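Iron-containing alcohol dehydrogenase (Ralstonia eutropha, PDB 3JZD) probably catalyses the NAD(P)H-dependent reduction of maleylacetate to 3-oxoadipate, a step in the breakdown of aromatic compounds, and works as a homodimer that binds NAD. Local coordinates at residues Ser25-Glu30 and Ala55-Pro60; Val41-Asn46 and Val65-Val70; Pro130-Thr135 and Pro146-Arg151. All coordinates share one frame; numbering follows the deposited sequence.

Contact 1. Residues Ser25-Glu30 and Ala55-Pro60; sequences SQVAAE and ADLLGP
Leu-57, in the last turn of helix 48-58, meets Ser-25, just ahead of helix 27-33, and Val-27, its first residue. Its CB sits 3.6 Å from CG1 of Val-27, and farther out its CD1 reaches CA of Ser-25 at 4.0 Å. Val-27 CG1 stands between the backbone N and the carbonyl carbon (chi1 63°), facing Leu-57, while CG2, anti to the N, is turned to Leu-58. The backbone also takes part: Leu-57 O lies 3.8 Å from CB of Ala-28, a van der Waals approach of a methyl to a carbonyl; no hydrogen bond crosses between the segments. These are neighbouring helices of the parallel-sheet nucleotide-binding domain, packed on one another, with strand 39-42 between them in the chain. Leu-58 comes next and is buried. Its CD2 rests on CA of Ala-28 at 3.7 Å and touches Val-27 CG2 at 4.1 Å, the two side chains crossing at about a right angle; the same leucine also touches Ala-39 and Val-41 of the sheet. Ala-28 and Leu-58 have the nearest CA atoms, 4.8 Å apart, consistent with the small alanine side chain. At Gly-59 the chain leaves helical geometry with positive phi (59°), its N still bonded to Ala-55 O.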
loop_
_atom_site.group_PDB
_atom_site.type_symbol
_atom_site.label_atom_id
_atom_site.label_comp_id
_atom_site.label_asym_id
_atom_site.label_seq_id
_atom_site.Cartn_x
_atom_site.Cartn_y
_atom_site.Cartn_z
ATOM N N SER A 25 -7.335 -22.388 -6.909
ATOM C CA SER A 25 -7.039 -23.749 -6.434
ATOM C C SER A 25 -6.497 -23.821 -5.011
ATOM O O SER A 25 -6.360 -24.891 -4.475
ATOM C CB SER A 25 -6.040 -24.471 -7.338
ATOM O OG SER A 25 -4.747 -23.931 -7.182
ATOM N N GLN A 26 -6.172 -22.697 -4.397
ATOM C CA GLN A 26 -5.620 -22.694 -3.061
ATOM C C GLN A 26 -6.680 -22.292 -2.077
ATOM O O GLN A 26 -6.367 -21.983 -0.947
ATOM C CB GLN A 26 -4.447 -21.697 -2.979
ATOM C CG GLN A 26 -3.352 -22.001 -3.970
ATOM C CD GLN A 26 -2.279 -20.917 -4.033
ATOM O OE1 GLN A 26 -2.164 -20.057 -3.143
ATOM N NE2 GLN A 26 -1.479 -20.960 -5.097
ATOM N N VAL A 27 -7.941 -22.312 -2.489
ATOM C CA VAL A 27 -9.015 -21.873 -1.616
ATOM C C VAL A 27 -9.096 -22.628 -0.285
ATOM O O VAL A 27 -9.306 -22.003 0.759
ATOM C CB VAL A 27 -10.417 -21.841 -2.345
ATOM C CG1 VAL A 27 -10.906 -23.240 -2.843
ATOM C CG2 VAL A 27 -11.472 -21.176 -1.438
ATOM N N ALA A 28 -8.924 -23.947 -0.298
ATOM C CA ALA A 28 -9.021 -24.748 0.939
ATOM C C ALA A 28 -7.940 -24.325 1.910
ATOM O O ALA A 28 -8.204 -24.223 3.101
ATOM C CB ALA A 28 -8.892 -26.246 0.669
ATOM N N ALA A 29 -6.720 -24.124 1.393
ATOM C CA ALA A 29 -5.566 -23.688 2.205
ATOM C C ALA A 29 -5.875 -22.325 2.873
ATOM O O ALA A 29 -5.507 -22.113 4.011
ATOM C CB ALA A 29 -4.249 -23.596 1.366
ATOM N N GLU A 30 -6.582 -21.436 2.168
ATOM C CA GLU A 30 -6.925 -20.110 2.735
ATOM C C GLU A 30 -7.997 -20.149 3.812
ATOM O O GLU A 30 -7.941 -19.412 4.806
ATOM C CB GLU A 30 -7.282 -19.138 1.609
ATOM C CG GLU A 30 -6.084 -18.837 0.733
ATOM C CD GLU A 30 -4.905 -18.218 1.531
ATOM O OE1 GLU A 30 -5.136 -17.474 2.509
ATOM O OE2 GLU A 30 -3.760 -18.466 1.156
ATOM N N ALA A 55 -16.609 -25.248 -4.236
ATOM C CA ALA A 55 -17.115 -26.201 -3.229
ATOM C C ALA A 55 -16.384 -27.539 -3.342
ATOM O O ALA A 55 -16.014 -28.136 -2.335
ATOM C CB ALA A 55 -18.593 -26.382 -3.324
ATOM N N ASP A 56 -16.113 -27.986 -4.558
ATOM C CA ASP A 56 -15.364 -29.211 -4.700
ATOM C C ASP A 56 -13.919 -29.070 -4.209
ATOM O O ASP A 56 -13.398 -30.002 -3.635
ATOM C CB ASP A 56 -15.384 -29.709 -6.128
ATOM C CG ASP A 56 -16.760 -30.271 -6.523
ATOM O OD1 ASP A 56 -17.604 -30.531 -5.630
ATOM O OD2 ASP A 56 -16.995 -30.442 -7.730
ATOM N N LEU A 57 -13.273 -27.931 -4.461
ATOM C CA LEU A 57 -11.933 -27.726 -3.958
ATOM C C LEU A 57 -11.912 -27.767 -2.411
ATOM O O LEU A 57 -10.985 -28.296 -1.825
ATOM C CB LEU A 57 -11.327 -26.422 -4.489
ATOM C CG LEU A 57 -10.861 -26.521 -5.945
ATOM C CD1 LEU A 57 -10.769 -25.170 -6.649
ATOM C CD2 LEU A 57 -9.546 -27.217 -5.982
ATOM N N LEU A 58 -12.934 -27.240 -1.768
ATOM C CA LEU A 58 -12.988 -27.218 -0.305
ATOM C C LEU A 58 -13.162 -28.607 0.301
ATOM O O LEU A 58 -12.749 -28.846 1.444
ATOM C CB LEU A 58 -14.128 -26.330 0.179
ATOM C CG LEU A 58 -13.891 -24.849 -0.039
ATOM C CD1 LEU A 58 -15.170 -24.071 0.264
ATOM C CD2 LEU A 58 -12.726 -24.371 0.823
ATOM N N GLY A 59 -13.784 -29.500 -0.475
ATOM C CA GLY A 59 -13.992 -30.861 -0.082
ATOM C C GLY A 59 -14.787 -30.870 1.200
ATOM O O GLY A 59 -15.817 -30.215 1.255
ATOM N N PRO A 60 -14.260 -31.521 2.253
ATOM C CA PRO A 60 -14.994 -31.623 3.498
ATOM C C PRO A 60 -15.088 -30.310 4.259
ATOM O O PRO A 60 -15.829 -30.259 5.227
ATOM C CB PRO A 60 -14.195 -32.670 4.280
ATOM C CG PRO A 60 -12.830 -32.459 3.817
ATOM C CD PRO A 60 -12.959 -32.202 2.355
#

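Contact 2. Residues Val41-Asn46 and Val65-Val70; sequences VLCTPN and VYAGAV. With NAD (nicotinamide-adenine-dinucleotide), chain E.
Val-41 and Val-65 pair as neighbours in a parallel sheet, and Leu-42 pairs with Tyr-66 one residue on. The tight part is the backbone ladder. Tyr-66 N donates to Val-41 O at 2.7 Å, nearly in line with the carbonyl (C=O...N 174°), and Cys-43 N returns a bond to Tyr-66 O at 3.1 Å. Past the strands, Ala-69 N reaches Cys-43 O at 2.8 Å, tilted 35° from the carbonyl plane, and the Ala-69 methyl presses on that same oxygen at 3.3 Å. Cys-43 SG, held between its backbone N and carbonyl carbon (chi1 61°), lies against Ala-67 CB at 3.6 Å and also meets Val-65 CG1.

On the solvent side no hydrogen bond joins the segments: exposed Pro-45 lays its ring against Ala-67 O, with CG 3.5 Å away. On either side of the proline in sequence, Thr-44 and Asn-46 turn to the cofactor. Thr-44 OG1 donates to the adenosine ribose hydroxyl O2B at 2.7 Å, and Asn-46 ND2 to O3B at 3.2 Å, so both ribose hydroxyls are gripped at the C-terminal end of the strand, the usual cofactor edge of a Rossmann-like beta-alpha-beta unit. Helix 48-58 covers the face bearing Val-41 and Val-65 and also touches Cys-43 through Ala-51; on the other, Leu-42 and Tyr-66 pack on helix 99-112, with helix 75-88 also against Tyr-66, whose OH bonds Asp-80.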
loop_
_atom_site.group_PDB
_atom_site.type_symbol
_atom_site.label_atom_id
_atom_site.label_comp_id
_atom_site.label_asym_id
_atom_site.label_seq_id
_atom_site.Cartn_x
_atom_site.Cartn_y
_atom_site.Cartn_z
ATOM N N VAL A 41 -20.183 -21.393 0.399
ATOM C CA VAL A 41 -19.851 -20.764 -0.867
ATOM C C VAL A 41 -21.093 -20.027 -1.371
ATOM O O VAL A 41 -22.212 -20.602 -1.431
ATOM C CB VAL A 41 -19.376 -21.806 -1.916
ATOM C CG1 VAL A 41 -18.995 -21.072 -3.242
ATOM C CG2 VAL A 41 -18.217 -22.669 -1.349
ATOM N N LEU A 42 -20.880 -18.778 -1.764
ATOM C CA LEU A 42 -21.924 -17.898 -2.196
ATOM C C LEU A 42 -21.766 -17.555 -3.657
ATOM O O LEU A 42 -20.636 -17.350 -4.137
ATOM C CB LEU A 42 -21.831 -16.589 -1.399
ATOM C CG LEU A 42 -21.785 -16.645 0.127
ATOM C CD1 LEU A 42 -21.503 -15.245 0.758
ATOM C CD2 LEU A 42 -23.075 -17.250 0.639
ATOM N N CYS A 43 -22.885 -17.447 -4.359
ATOM C CA CYS A 43 -22.872 -16.999 -5.760
ATOM C C CYS A 43 -24.243 -16.553 -6.201
ATOM O O CYS A 43 -25.225 -16.713 -5.465
ATOM C CB CYS A 43 -22.389 -18.124 -6.693
ATOM S SG CYS A 43 -23.400 -19.614 -6.677
ATOM N N THR A 44 -24.301 -15.987 -7.400
ATOM C CA THR A 44 -25.564 -15.664 -8.030
ATOM C C THR A 44 -25.992 -16.983 -8.726
ATOM O O THR A 44 -25.159 -17.871 -8.922
ATOM C CB THR A 44 -25.418 -14.595 -9.112
ATOM O OG1 THR A 44 -24.488 -15.058 -10.093
ATOM C CG2 THR A 44 -24.920 -13.284 -8.562
ATOM N N PRO A 45 -27.265 -17.090 -9.152
ATOM C CA PRO A 45 -27.653 -18.333 -9.818
ATOM C C PRO A 45 -26.885 -18.552 -11.119
ATOM O O PRO A 45 -26.701 -19.700 -11.520
ATOM C CB PRO A 45 -29.159 -18.158 -10.080
ATOM C CG PRO A 45 -29.608 -17.026 -9.193
ATOM C CD PRO A 45 -28.387 -16.138 -9.027
ATOM N N ASN A 46 -26.377 -17.474 -11.721
ATOM C CA ASN A 46 -25.609 -17.551 -12.968
ATOM C C ASN A 46 -24.195 -18.052 -12.805
ATOM O O ASN A 46 -23.550 -18.356 -13.800
ATOM C CB ASN A 46 -25.468 -16.171 -13.623
ATOM C CG ASN A 46 -26.759 -15.622 -14.138
ATOM O OD1 ASN A 46 -27.715 -16.357 -14.412
ATOM N ND2 ASN A 46 -26.789 -14.305 -14.321
ATOM N N VAL A 65 -23.332 -24.724 -1.139
ATOM C CA VAL A 65 -23.400 -23.558 -1.992
ATOM C C VAL A 65 -24.751 -22.894 -1.853
ATOM O O VAL A 65 -25.774 -23.544 -1.943
ATOM C CB VAL A 65 -23.199 -23.915 -3.478
ATOM C CG1 VAL A 65 -23.438 -22.693 -4.375
ATOM C CG2 VAL A 65 -21.829 -24.492 -3.705
ATOM N N TYR A 66 -24.737 -21.606 -1.579
ATOM C CA TYR A 66 -25.928 -20.817 -1.507
ATOM C C TYR A 66 -25.840 -19.935 -2.728
ATOM O O TYR A 66 -25.042 -18.987 -2.764
ATOM C CB TYR A 66 -25.962 -19.955 -0.263
ATOM C CG TYR A 66 -27.200 -19.090 -0.242
ATOM C CD1 TYR A 66 -27.193 -17.819 -0.773
ATOM C CD2 TYR A 66 -28.393 -19.581 0.269
ATOM C CE1 TYR A 66 -28.332 -17.040 -0.767
ATOM C CE2 TYR A 66 -29.526 -18.809 0.298
ATOM C CZ TYR A 66 -29.492 -17.556 -0.210
ATOM O OH TYR A 66 -30.612 -16.802 -0.183
ATOM N N ALA A 67 -26.678 -20.243 -3.707
ATOM C CA ALA A 67 -26.665 -19.584 -5.011
ATOM C C ALA A 67 -27.752 -18.554 -5.203
ATOM O O ALA A 67 -28.296 -18.444 -6.291
ATOM C CB ALA A 67 -26.774 -20.626 -6.097
ATOM N N GLY A 68 -28.026 -17.746 -4.200
ATOM C CA GLY A 68 -29.023 -16.706 -4.350
ATOM C C GLY A 68 -28.522 -15.283 -4.216
ATOM O O GLY A 68 -29.287 -14.403 -3.845
ATOM N N ALA A 69 -27.262 -15.001 -4.509
ATOM C CA ALA A 69 -26.823 -13.605 -4.452
ATOM C C ALA A 69 -27.668 -12.851 -5.472
ATOM O O ALA A 69 -28.019 -13.422 -6.510
ATOM C CB ALA A 69 -25.393 -13.451 -4.782
ATOM N N VAL A 70 -27.946 -11.575 -5.171
ATOM C CA VAL A 70 -28.756 -10.708 -6.011
ATOM C C VAL A 70 -28.266 -9.263 -5.969
ATOM O O VAL A 70 -27.910 -8.737 -4.900
ATOM C CB VAL A 70 -30.242 -10.720 -5.560
ATOM C CG1 VAL A 70 -31.017 -9.632 -6.296
ATOM C CG2 VAL A 70 -30.889 -12.104 -5.759
HETATM P PA NAD E . -22.589 -8.048 -10.254
HETATM O O1A NAD E . -21.934 -8.652 -9.046
HETATM O O2A NAD E . -23.891 -7.501 -9.857
HETATM O O5B NAD E . -22.541 -9.069 -11.496
HETATM C C5B NAD E . -23.387 -8.877 -12.627
HETATM C C4B NAD E . -23.601 -10.211 -13.319
HETATM O O4B NAD E . -22.407 -10.699 -13.898
HETATM C C3B NAD E . -24.035 -11.281 -12.324
HETATM O O3B NAD E . -25.046 -12.085 -12.861
HETATM C C2B NAD E . -22.816 -12.154 -12.146
HETATM O O2B NAD E . -23.152 -13.475 -11.790
HETATM C C1B NAD E . -22.175 -12.039 -13.525
HETATM N N9A NAD E . -20.731 -12.268 -13.489
HETATM C C8A NAD E . -19.872 -11.653 -12.615
HETATM N N7A NAD E . -18.628 -12.075 -12.894
HETATM C C5A NAD E . -18.660 -12.950 -13.908
HETATM C C6A NAD E . -17.668 -13.710 -14.546
HETATM N N6A NAD E . -16.384 -13.431 -14.452
HETATM N N1A NAD E . -18.049 -14.576 -15.542
HETATM C C2A NAD E . -19.369 -14.697 -15.905
HETATM N N3A NAD E . -20.347 -13.940 -15.285
HETATM C C4A NAD E . -20.000 -13.091 -14.279
HETATM O O3 NAD E . -21.778 -6.831 -10.933
HETATM P PN NAD E . -20.663 -5.898 -10.241
HETATM O O1N NAD E . -20.628 -4.680 -11.163
HETATM O O2N NAD E . -19.461 -6.695 -9.928
HETATM O O5D NAD E . -21.219 -5.483 -8.839
HETATM C C5D NAD E . -22.003 -4.335 -8.698
HETATM C C4D NAD E . -22.654 -4.412 -7.332
HETATM O O4D NAD E . -21.622 -4.341 -6.379
HETATM C C3D NAD E . -23.563 -3.229 -7.061
HETATM O O3D NAD E . -24.506 -3.618 -6.110
HETATM C C2D NAD E . -22.621 -2.222 -6.483
HETATM O O2D NAD E . -23.292 -1.217 -5.765
HETATM C C1D NAD E . -21.756 -3.149 -5.626
HETATM N N1N NAD E . -20.457 -2.535 -5.304
HETATM C C2N NAD E . -20.184 -2.270 -3.986
HETATM C C3N NAD E . -18.973 -1.698 -3.624
HETATM C C7N NAD E . -18.631 -1.489 -2.166
HETATM O O7N NAD E . -17.387 -0.966 -1.814
HETATM N N7N NAD E . -19.457 -1.828 -1.194
HETATM C C4N NAD E . -18.034 -1.399 -4.625
HETATM C C5N NAD E . -18.317 -1.681 -5.957
HETATM C C6N NAD E . -19.536 -2.278 -6.285
#

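Contact 3. Residues Pro130-Thr135 and Pro146-Arg151; sequences PVYGLT and PRVLPR. With NAD (nicotinamide-adenine-dinucleotide), chain E.
Pro-130 and Leu-149 bring the two backbones together, with their CA atoms 4.7 Å apart. From there the segments part company: residues 131-135 run off as an extended strand, whereas 146-148 make one short 3-10 turn, closed by a bond from Leu-149 N to Pro-146 O (3.1 Å), before the chain straightens toward strand 152-155. No hydrogen bond links the two segments, so they are held by apolar contact.

On the 146-151 side Val-148 contributes most, with Pro-130 as its main counterpart, and its two methyls divide the task. With chi1 at -49° CG1 lies anti to the carbonyl carbon, and CG2 falls between the backbone N and that carbon, where it meets Pro-130 O at 3.2 Å. CG1 meets Tyr-132 CD2 at 4.0 Å, the tyrosine side chain crossing the valine at about a right angle and the methyl approaching the ring obliquely. Leu-149 reaches to the other end of the proline: its CD1 lies 3.8 Å from Pro-130 N and 4.4 Å from the ring carbon CD. Pro-130 is thus touched at its carbonyl oxygen by one residue and at its nitrogen end by the next.

Between the two residues in contact with Val-148, Val-131 turns its side chain away from 146-151 and serves the cofactor. Its carbonyl O accepts the carboxamide N7N of NAD at 2.9 Å (N-H...O 146°), and Lys-106 NZ is a second donor to that oxygen. One carbonyl therefore helps position the nicotinamide end.

Strand 131-136 forms a two-stranded antiparallel hairpin with 139-144, with Tyr-132 bonded through its backbone to Gly-143. Leu-110 of helix 99-112 touches both Tyr-132 and Val-148, while His-13 of strand 8-19 packs on Pro-130 and Leu-149.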
loop_
_atom_site.group_PDB
_atom_site.type_symbol
_atom_site.label_atom_id
_atom_site.label_comp_id
_atom_site.label_asym_id
_atom_site.label_seq_id
_atom_site.Cartn_x
_atom_site.Cartn_y
_atom_site.Cartn_z
ATOM N N PRO A 130 -14.459 -1.546 3.385
ATOM C CA PRO A 130 -15.273 -1.849 4.564
ATOM C C PRO A 130 -16.737 -1.379 4.432
ATOM O O PRO A 130 -17.476 -1.320 5.457
ATOM C CB PRO A 130 -14.591 -1.028 5.668
ATOM C CG PRO A 130 -14.005 0.156 4.956
ATOM C CD PRO A 130 -13.721 -0.276 3.525
ATOM N N VAL A 131 -17.151 -1.044 3.213
ATOM C CA VAL A 131 -18.507 -0.545 2.947
ATOM C C VAL A 131 -19.441 -1.642 2.496
ATOM O O VAL A 131 -19.111 -2.447 1.603
ATOM C CB VAL A 131 -18.500 0.603 1.915
ATOM C CG1 VAL A 131 -19.930 0.995 1.541
ATOM C CG2 VAL A 131 -17.768 1.840 2.513
ATOM N N TYR A 132 -20.584 -1.730 3.169
ATOM C CA TYR A 132 -21.607 -2.703 2.811
ATOM C C TYR A 132 -22.846 -1.957 2.341
ATOM O O TYR A 132 -23.012 -0.757 2.601
ATOM C CB TYR A 132 -21.976 -3.605 3.991
ATOM C CG TYR A 132 -22.513 -2.850 5.178
ATOM C CD1 TYR A 132 -23.882 -2.577 5.302
ATOM C CD2 TYR A 132 -21.663 -2.386 6.159
ATOM C CE1 TYR A 132 -24.360 -1.863 6.372
ATOM C CE2 TYR A 132 -22.138 -1.680 7.239
ATOM C CZ TYR A 132 -23.479 -1.420 7.336
ATOM O OH TYR A 132 -23.930 -0.719 8.415
ATOM N N GLY A 133 -23.724 -2.689 1.669
ATOM C CA GLY A 133 -24.973 -2.148 1.150
ATOM C C GLY A 133 -26.111 -3.132 1.330
ATOM O O GLY A 133 -25.926 -4.329 1.187
ATOM N N LEU A 134 -27.289 -2.608 1.643
ATOM C CA LEU A 134 -28.492 -3.415 1.828
ATOM C C LEU A 134 -29.642 -2.660 1.175
ATOM O O LEU A 134 -29.747 -1.445 1.317
ATOM C CB LEU A 134 -28.774 -3.618 3.322
ATOM C CG LEU A 134 -27.782 -4.479 4.094
ATOM C CD1 LEU A 134 -28.183 -4.545 5.592
ATOM C CD2 LEU A 134 -27.733 -5.881 3.477
ATOM N N THR A 135 -30.469 -3.343 0.412
ATOM C CA THR A 135 -31.596 -2.645 -0.209
ATOM C C THR A 135 -32.846 -3.017 0.576
ATOM O O THR A 135 -33.166 -4.202 0.711
ATOM C CB THR A 135 -31.749 -2.957 -1.703
ATOM O OG1 THR A 135 -30.521 -2.646 -2.358
ATOM C CG2 THR A 135 -32.893 -2.108 -2.323
ATOM N N PRO A 146 -15.574 -2.428 9.729
ATOM C CA PRO A 146 -14.350 -3.238 9.524
ATOM C C PRO A 146 -14.657 -4.717 9.436
ATOM O O PRO A 146 -14.011 -5.451 8.716
ATOM C CB PRO A 146 -13.529 -2.972 10.791
ATOM C CG PRO A 146 -14.011 -1.673 11.293
ATOM C CD PRO A 146 -15.472 -1.577 10.930
ATOM N N ARG A 147 -15.669 -5.104 10.173
ATOM C CA ARG A 147 -16.212 -6.450 10.223
ATOM C C ARG A 147 -16.565 -7.043 8.859
ATOM O O ARG A 147 -16.477 -8.255 8.680
ATOM C CB ARG A 147 -17.485 -6.297 11.038
ATOM C CG ARG A 147 -18.008 -7.441 11.838
ATOM C CD ARG A 147 -19.061 -6.858 12.797
ATOM N NE ARG A 147 -19.345 -7.763 13.885
ATOM C CZ ARG A 147 -20.222 -8.759 13.832
ATOM N NH1 ARG A 147 -20.902 -8.989 12.714
ATOM N NH2 ARG A 147 -20.414 -9.539 14.898
ATOM N N VAL A 148 -16.950 -6.201 7.893
ATOM C CA VAL A 148 -17.348 -6.663 6.554
ATOM C C VAL A 148 -16.201 -6.763 5.556
ATOM O O VAL A 148 -16.376 -7.320 4.495
ATOM C CB VAL A 148 -18.512 -5.815 5.961
ATOM C CG1 VAL A 148 -19.624 -5.690 7.016
ATOM C CG2 VAL A 148 -18.043 -4.422 5.489
ATOM N N LEU A 149 -15.053 -6.173 5.883
ATOM C CA LEU A 149 -13.863 -6.259 5.066
ATOM C C LEU A 149 -13.398 -7.743 4.964
ATOM O O LEU A 149 -13.120 -8.388 5.973
ATOM C CB LEU A 149 -12.763 -5.366 5.670
ATOM C CG LEU A 149 -11.519 -5.100 4.825
ATOM C CD1 LEU A 149 -11.871 -4.305 3.551
ATOM C CD2 LEU A 149 -10.443 -4.387 5.661
ATOM N N PRO A 150 -13.369 -8.313 3.748
ATOM C CA PRO A 150 -12.870 -9.680 3.600
ATOM C C PRO A 150 -11.472 -9.890 4.162
ATOM O O PRO A 150 -10.613 -9.022 4.025
ATOM C CB PRO A 150 -12.880 -9.877 2.080
ATOM C CG PRO A 150 -14.070 -9.048 1.626
ATOM C CD PRO A 150 -13.925 -7.802 2.485
ATOM N N ARG A 151 -11.253 -11.001 4.844
ATOM C CA ARG A 151 -9.938 -11.271 5.436
ATOM C C ARG A 151 -8.929 -11.609 4.357
ATOM O O ARG A 151 -7.757 -11.291 4.497
ATOM C CB ARG A 151 -9.996 -12.481 6.349
ATOM C CG ARG A 151 -10.969 -12.392 7.485
ATOM C CD ARG A 151 -10.636 -11.330 8.524
ATOM N NE ARG A 151 -11.870 -11.139 9.266
ATOM C CZ ARG A 151 -12.291 -11.889 10.293
ATOM N NH1 ARG A 151 -11.547 -12.872 10.791
ATOM N NH2 ARG A 151 -13.478 -11.645 10.842
HETATM P PA NAD E . -22.589 -8.048 -10.254
HETATM O O1A NAD E . -21.934 -8.652 -9.046
HETATM O O2A NAD E . -23.891 -7.501 -9.857
HETATM O O5B NAD E . -22.541 -9.069 -11.496
HETATM C C5B NAD E . -23.387 -8.877 -12.627
HETATM C C4B NAD E . -23.601 -10.211 -13.319
HETATM O O4B NAD E . -22.407 -10.699 -13.898
HETATM C C3B NAD E . -24.035 -11.281 -12.324
HETATM O O3B NAD E . -25.046 -12.085 -12.861
HETATM C C2B NAD E . -22.816 -12.154 -12.146
HETATM O O2B NAD E . -23.152 -13.475 -11.790
HETATM C C1B NAD E . -22.175 -12.039 -13.525
HETATM N N9A NAD E . -20.731 -12.268 -13.489
HETATM C C8A NAD E . -19.872 -11.653 -12.615
HETATM N N7A NAD E . -18.628 -12.075 -12.894
HETATM C C5A NAD E . -18.660 -12.950 -13.908
HETATM C C6A NAD E . -17.668 -13.710 -14.546
HETATM N N6A NAD E . -16.384 -13.431 -14.452
HETATM N N1A NAD E . -18.049 -14.576 -15.542
HETATM C C2A NAD E . -19.369 -14.697 -15.905
HETATM N N3A NAD E . -20.347 -13.940 -15.285
HETATM C C4A NAD E . -20.000 -13.091 -14.279
HETATM O O3 NAD E . -21.778 -6.831 -10.933
HETATM P PN NAD E . -20.663 -5.898 -10.241
HETATM O O1N NAD E . -20.628 -4.680 -11.163
HETATM O O2N NAD E . -19.461 -6.695 -9.928
HETATM O O5D NAD E . -21.219 -5.483 -8.839
HETATM C C5D NAD E . -22.003 -4.335 -8.698
HETATM C C4D NAD E . -22.654 -4.412 -7.332
HETATM O O4D NAD E . -21.622 -4.341 -6.379
HETATM C C3D NAD E . -23.563 -3.229 -7.061
HETATM O O3D NAD E . -24.506 -3.618 -6.110
HETATM C C2D NAD E . -22.621 -2.222 -6.483
HETATM O O2D NAD E . -23.292 -1.217 -5.765
HETATM C C1D NAD E . -21.756 -3.149 -5.626
HETATM N N1N NAD E . -20.457 -2.535 -5.304
HETATM C C2N NAD E . -20.184 -2.270 -3.986
HETATM C C3N NAD E . -18.973 -1.698 -3.624
HETATM C C7N NAD E . -18.631 -1.489 -2.166
HETATM O O7N NAD E . -17.387 -0.966 -1.814
HETATM N N7N NAD E . -19.457 -1.828 -1.194
HETATM C C4N NAD E . -18.034 -1.399 -4.625
HETATM C C5N NAD E . -18.317 -1.681 -5.957
HETATM C C6N NAD E . -19.536 -2.278 -6.285
#

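How the contacts relate
All three contacts lie in the family's N-terminal region, contact 3 following the other two along the chain. Contacts 1 and 2 interleave, their segments alternating in sequence, and their centres are about 17 Å apart. Helix 48-58, which carries one side of contact 1, is the crossover between the two strands of contact 2; Leu-58 CD1 touches Val-41 CG2 at 3.7 Å, so this helix packs on the face of the last two strands, 39-42 and 62-66. Contact 3 lies about 17 Å from contact 2 and about 23 Å from contact 1, centre to centre, and touches neither. It is joined to contact 2 through helix 99-112 and NAD: contact 2 holds the adenosine ribose, contact 3 the nicotinamide carboxamide, two distant parts of the cofactor.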